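Local atomic coordinates of protein BZZ1 (Saccharomyces cerevisiae, PDB entry 2A28), a protein that plays a role in endocytosis and trafficking to the vacuole and works with type I myosins to restore actin polarity after salt stress. Residues A[23-37]-A[40-53]. Sequence-based numbering, arbitrary orientation.
Sequences DIITVIRGDDGSGWT and ECDGLKGLFPTSYC
Ile25 and Thr37 hold the Phe48 ring between them in the core of this SH3 domain, the second of BZZ1. Ile25 CD1 lies over one face, 4.0 Å from the centroid of the Phe48 ring, while Thr37 CB comes over the opposite face in a second CH-pi contact. Phe48 CG sits between its backbone N and carbonyl carbon (chi1 56°), which folds the ring back against strand 36-41 beside Thr37. The backbones of Thr37 and Phe48 exchange two hydrogen bonds, and Thr26 and Glu40 form another antiparallel hydrogen-bonded pair farther along, joined by two backbone bonds. There, in one of the two conformers of Glu40, a water bridges Thr26 OG1 and Glu40 OE2, and Glu40 OE1 accepts from Gly43 N, which would tie its side chain to the type I' turn from Cys41 to Leu44.

At the other end, Thr50 OG1 donates to Asp31 OD2 at 2.6 Å from above the carboxylate plane, and Thr37 OG1 approaches Thr50 OG1 to 2.7 Å. Thr50 N also donates a hydrogen bond to Gly35 O. The Asp31 carboxylate is fixed in turn by its own loop: OD1 accepts from Gly33 N, an Asx turn, and from Gly35 N on its syn lone pair, the two donors reaching it from opposite faces. An alanine at Asp31 is likely to leave Thr50 OG1 without its acceptor and the loop amides of Gly33 and Gly35 without theirs, freeing the turn to shift. Trp36 CZ3 packs alongside Pro49 CD at 3.7 Å, as expected of the tryptophan and proline that line the polyproline-binding surface of SH3 domains.

Strand 36-41 pairs antiparallel with both 24-27 and 44-49, strand 2-4 flanks 24-27, and the 3-10 segment 50-52 leads to Cys53, whose side chain touches Met3.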
loop_
_atom_site.group_PDB
_atom_site.type_symbol
_atom_site.label_atom_id
_atom_site.label_comp_id
_atom_site.label_asym_id
_atom_site.label_seq_id
_atom_site.Cartn_x
_atom_site.Cartn_y
_atom_site.Cartn_z
ATOM N N ASP A 23 -4.981 5.534 6.037
ATOM C CA ASP A 23 -3.643 5.836 5.555
ATOM C C ASP A 23 -3.667 6.446 4.165
ATOM O O ASP A 23 -4.365 5.899 3.288
ATOM C CB ASP A 23 -2.726 4.613 5.557
ATOM C CG ASP A 23 -2.294 4.015 6.851
ATOM O OD1 ASP A 23 -2.458 4.673 7.908
ATOM O OD2 ASP A 23 -1.687 2.921 6.835
ATOM N N ILE A 24 -2.935 7.505 3.951
ATOM C CA ILE A 24 -2.772 8.119 2.627
ATOM C C ILE A 24 -1.381 7.710 2.143
ATOM O O ILE A 24 -0.363 8.138 2.723
ATOM C CB ILE A 24 -2.939 9.632 2.621
ATOM C CG1 ILE A 24 -4.291 10.074 3.185
ATOM C CG2 ILE A 24 -2.708 10.208 1.220
ATOM C CD1 ILE A 24 -5.457 9.396 2.446
ATOM N N ILE A 25 -1.371 6.916 1.124
ATOM C CA ILE A 25 -0.190 6.260 0.614
ATOM C C ILE A 25 0.241 6.831 -0.740
ATOM O O ILE A 25 -0.522 6.786 -1.697
ATOM C CB ILE A 25 -0.373 4.724 0.507
ATOM C CG1 ILE A 25 -0.956 4.121 1.784
ATOM C CG2 ILE A 25 0.938 4.084 0.147
ATOM C CD1 ILE A 25 -1.640 2.786 1.527
ATOM N N THR A 26 1.435 7.388 -0.842
ATOM C CA THR A 26 1.941 7.926 -2.105
ATOM C C THR A 26 2.395 6.770 -2.976
ATOM O O THR A 26 3.166 5.883 -2.528
ATOM C CB THR A 26 3.116 8.870 -1.824
ATOM O OG1 THR A 26 2.560 9.942 -1.016
ATOM C CG2 THR A 26 3.645 9.433 -3.127
ATOM N N VAL A 27 1.901 6.718 -4.216
ATOM C CA VAL A 27 2.222 5.633 -5.123
ATOM C C VAL A 27 3.570 5.880 -5.766
ATOM O O VAL A 27 3.784 6.937 -6.334
ATOM C CB VAL A 27 1.181 5.521 -6.217
ATOM C CG1 VAL A 27 1.582 4.531 -7.293
ATOM C CG2 VAL A 27 -0.147 5.113 -5.550
ATOM N N ILE A 28 4.439 4.870 -5.674
ATOM C CA ILE A 28 5.731 4.885 -6.350
ATOM C C ILE A 28 5.681 4.036 -7.597
ATOM O O ILE A 28 6.155 4.509 -8.660
ATOM C CB ILE A 28 6.832 4.471 -5.385
ATOM C CG1 ILE A 28 6.950 5.446 -4.171
ATOM C CG2 ILE A 28 8.194 4.352 -6.073
ATOM C CD1 ILE A 28 7.851 4.935 -3.068
ATOM N N ARG A 29 5.102 2.851 -7.566
ATOM C CA ARG A 29 4.942 1.935 -8.708
ATOM C C ARG A 29 3.537 1.377 -8.595
ATOM O O ARG A 29 3.196 0.742 -7.607
ATOM C CB ARG A 29 6.060 0.872 -8.764
ATOM C CG ARG A 29 6.207 0.034 -10.022
ATOM C CD ARG A 29 5.298 -1.173 -10.107
ATOM N NE ARG A 29 5.622 -2.163 -9.106
ATOM C CZ ARG A 29 4.764 -2.919 -8.424
ATOM N NH1 ARG A 29 3.436 -2.834 -8.563
ATOM N NH2 ARG A 29 5.208 -3.752 -7.557
ATOM N N GLY A 30 2.701 1.698 -9.569
ATOM C CA GLY A 30 1.305 1.322 -9.508
ATOM C C GLY A 30 1.163 -0.143 -9.763
ATOM O O GLY A 30 2.031 -0.884 -10.223
ATOM N N ASP A 31 -0.069 -0.605 -9.542
ATOM C CA ASP A 31 -0.355 -2.013 -9.786
ATOM C C ASP A 31 -0.112 -2.397 -11.224
ATOM O O ASP A 31 -0.672 -1.780 -12.084
ATOM C CB ASP A 31 -1.814 -2.290 -9.383
ATOM C CG ASP A 31 -2.109 -3.739 -9.170
ATOM O OD1 ASP A 31 -1.574 -4.665 -9.813
ATOM O OD2 ASP A 31 -2.822 -4.085 -8.228
ATOM N N ASP A 32 0.700 -3.441 -11.397
ATOM C CA ASP A 32 0.989 -3.879 -12.743
ATOM C C ASP A 32 0.236 -5.116 -13.128
ATOM O O ASP A 32 0.616 -5.821 -14.078
ATOM C CB ASP A 32 2.498 -4.184 -12.873
ATOM C CG ASP A 32 3.010 -4.999 -11.682
ATOM O OD1 ASP A 32 4.225 -4.979 -11.369
ATOM O OD2 ASP A 32 2.163 -5.700 -11.059
ATOM N N GLY A 33 -0.833 -5.430 -12.405
ATOM C CA GLY A 33 -1.656 -6.616 -12.572
ATOM C C GLY A 33 -1.454 -7.663 -11.484
ATOM O O GLY A 33 -2.269 -8.599 -11.444
ATOM N N SER A 34 -0.413 -7.493 -10.685
ATOM C CA SER A 34 -0.127 -8.426 -9.618
ATOM C C SER A 34 -1.026 -8.313 -8.411
ATOM O O SER A 34 -1.065 -9.274 -7.617
ATOM C CB SER A 34 1.319 -8.245 -9.107
ATOM O OG SER A 34 1.410 -6.989 -8.440
ATOM N N GLY A 35 -1.719 -7.196 -8.277
ATOM C CA GLY A 35 -2.534 -6.970 -7.087
ATOM C C GLY A 35 -1.825 -6.139 -6.040
ATOM O O GLY A 35 -2.424 -5.855 -4.994
ATOM N N TRP A 36 -0.542 -5.785 -6.250
ATOM C CA TRP A 36 0.275 -5.038 -5.289
ATOM C C TRP A 36 0.663 -3.717 -5.887
ATOM O O TRP A 36 1.111 -3.633 -7.034
ATOM C CB TRP A 36 1.516 -5.871 -4.934
ATOM C CG TRP A 36 1.109 -7.146 -4.270
ATOM C CD1 TRP A 36 0.834 -8.300 -4.944
ATOM C CD2 TRP A 36 0.938 -7.425 -2.881
ATOM N NE1 TRP A 36 0.480 -9.288 -4.068
ATOM C CE2 TRP A 36 0.539 -8.782 -2.784
ATOM C CE3 TRP A 36 1.090 -6.651 -1.727
ATOM C CZ2 TRP A 36 0.289 -9.359 -1.564
ATOM C CZ3 TRP A 36 0.840 -7.234 -0.512
ATOM C CH2 TRP A 36 0.445 -8.556 -0.462
ATOM N N THR A 37 0.656 -2.701 -5.038
ATOM C CA THR A 37 1.215 -1.377 -5.345
ATOM C C THR A 37 2.389 -1.136 -4.430
ATOM O O THR A 37 2.391 -1.605 -3.276
ATOM C CB THR A 37 0.142 -0.329 -5.112
ATOM O OG1 THR A 37 -0.961 -0.560 -6.004
ATOM C CG2 THR A 37 0.619 1.110 -5.297
ATOM N N GLU A 40 4.554 4.594 -0.372
ATOM C CA GLU A 40 5.113 5.071 0.891
ATOM C C GLU A 40 4.071 5.845 1.705
ATOM O O GLU A 40 3.354 6.667 1.134
ATOM C CB GLU A 40 6.218 6.033 0.444
ATOM C CG GLU A 40 6.979 6.937 1.348
ATOM C CD GLU A 40 6.380 8.322 1.499
ATOM O OE1 GLU A 40 6.197 8.790 2.648
ATOM O OE2 GLU A 40 6.076 9.010 0.483
ATOM N N CYS A 41 4.057 5.629 3.005
ATOM C CA CYS A 41 3.144 6.349 3.902
ATOM C C CYS A 41 3.957 6.798 5.108
ATOM O O CYS A 41 4.393 5.973 5.897
ATOM C CB CYS A 41 1.965 5.498 4.307
ATOM S SG CYS A 41 0.784 6.357 5.391
ATOM N N ASP A 42 4.218 8.108 5.172
ATOM C CA ASP A 42 4.994 8.717 6.250
ATOM C C ASP A 42 6.377 8.100 6.281
ATOM O O ASP A 42 6.938 7.930 7.341
ATOM C CB ASP A 42 4.201 8.534 7.534
ATOM C CG ASP A 42 2.983 9.402 7.654
ATOM O OD1 ASP A 42 2.812 10.352 6.865
ATOM O OD2 ASP A 42 2.151 9.101 8.547
ATOM N N GLY A 43 6.882 7.878 5.081
ATOM C CA GLY A 43 8.184 7.289 4.933
ATOM C C GLY A 43 8.250 5.786 5.060
ATOM O O GLY A 43 9.297 5.239 4.736
ATOM N N LEU A 44 7.224 5.084 5.498
ATOM C CA LEU A 44 7.174 3.632 5.507
ATOM C C LEU A 44 6.918 3.200 4.049
ATOM O O LEU A 44 5.861 3.588 3.531
ATOM C CB LEU A 44 6.015 3.197 6.391
ATOM C CG LEU A 44 5.809 1.702 6.564
ATOM C CD1 LEU A 44 6.990 1.072 7.285
ATOM C CD2 LEU A 44 4.494 1.385 7.271
ATOM N N LYS A 45 7.807 2.441 3.412
ATOM C CA LYS A 45 7.753 2.099 1.981
ATOM C C LYS A 45 7.760 0.620 1.756
ATOM O O LYS A 45 8.580 -0.098 2.323
ATOM C CB LYS A 45 9.013 2.734 1.376
ATOM C CG LYS A 45 9.091 2.576 -0.119
ATOM C CD LYS A 45 10.079 3.590 -0.743
ATOM C CE LYS A 45 11.455 3.379 -0.139
ATOM N NZ LYS A 45 12.472 4.132 -0.949
ATOM N N GLY A 46 6.871 0.161 0.902
ATOM C CA GLY A 46 6.809 -1.226 0.523
ATOM C C GLY A 46 5.574 -1.528 -0.249
ATOM O O GLY A 46 4.818 -0.649 -0.731
ATOM N N LEU A 47 5.341 -2.805 -0.473
ATOM C CA LEU A 47 4.223 -3.324 -1.198
ATOM C C LEU A 47 2.989 -3.506 -0.290
ATOM O O LEU A 47 3.062 -3.991 0.811
ATOM C CB LEU A 47 4.518 -4.720 -1.786
ATOM C CG LEU A 47 5.685 -4.792 -2.764
ATOM C CD1 LEU A 47 6.023 -6.227 -3.099
ATOM C CD2 LEU A 47 5.345 -4.035 -4.041
ATOM N N PHE A 48 1.833 -3.174 -0.868
ATOM C CA PHE A 48 0.564 -3.386 -0.158
ATOM C C PHE A 48 -0.500 -3.747 -1.188
ATOM O O PHE A 48 -0.364 -3.443 -2.385
ATOM C CB PHE A 48 0.107 -2.124 0.620
ATOM C CG PHE A 48 -0.003 -0.912 -0.246
ATOM C CD1 PHE A 48 -1.226 -0.532 -0.790
ATOM C CD2 PHE A 48 1.075 -0.126 -0.552
ATOM C CE1 PHE A 48 -1.350 0.535 -1.622
ATOM C CE2 PHE A 48 0.989 0.949 -1.365
ATOM C CZ PHE A 48 -0.240 1.327 -1.886
ATOM N N PRO A 49 -1.596 -4.377 -0.756
ATOM C CA PRO A 49 -2.607 -4.778 -1.736
ATOM C C PRO A 49 -3.429 -3.608 -2.247
ATOM O O PRO A 49 -4.098 -2.899 -1.495
ATOM C CB PRO A 49 -3.476 -5.796 -0.996
ATOM C CG PRO A 49 -2.728 -6.150 0.251
ATOM C CD PRO A 49 -1.866 -4.955 0.560
ATOM N N THR A 50 -3.443 -3.426 -3.560
ATOM C CA THR A 50 -4.143 -2.334 -4.193
ATOM C C THR A 50 -5.611 -2.279 -3.826
ATOM O O THR A 50 -6.196 -1.222 -3.611
ATOM C CB THR A 50 -4.016 -2.490 -5.729
ATOM O OG1 THR A 50 -2.632 -2.703 -5.984
ATOM C CG2 THR A 50 -4.531 -1.320 -6.514
ATOM N N SER A 51 -6.251 -3.440 -3.799
ATOM C CA SER A 51 -7.663 -3.603 -3.590
ATOM C C SER A 51 -8.100 -3.311 -2.153
ATOM O O SER A 51 -9.280 -3.234 -1.869
ATOM C CB SER A 51 -8.082 -5.032 -3.968
ATOM O OG SER A 51 -7.507 -6.012 -3.053
ATOM N N TYR A 52 -7.136 -3.094 -1.264
ATOM C CA TYR A 52 -7.428 -2.589 0.082
ATOM C C TYR A 52 -7.485 -1.073 0.143
ATOM O O TYR A 52 -7.673 -0.553 1.262
ATOM C CB TYR A 52 -6.408 -3.145 1.068
ATOM C CG TYR A 52 -6.473 -4.601 1.418
ATOM C CD1 TYR A 52 -6.700 -5.586 0.450
ATOM C CD2 TYR A 52 -6.239 -5.033 2.696
ATOM C CE1 TYR A 52 -6.738 -6.945 0.806
ATOM C CE2 TYR A 52 -6.265 -6.340 3.060
ATOM C CZ TYR A 52 -6.525 -7.311 2.093
ATOM O OH TYR A 52 -6.529 -8.647 2.424
ATOM N N CYS A 53 -7.365 -0.395 -0.948
ATOM C CA CYS A 53 -7.343 1.021 -1.039
ATOM C C CYS A 53 -8.283 1.547 -2.108
ATOM O O CYS A 53 -8.729 0.755 -2.942
ATOM C CB CYS A 53 -5.942 1.558 -1.376
ATOM S SG CYS A 53 -4.667 0.997 -0.249
HETATM O O HOH W 1 4.722 11.272 0.053
HETATM O O HOH W 2 -5.080 -6.014 -4.543
#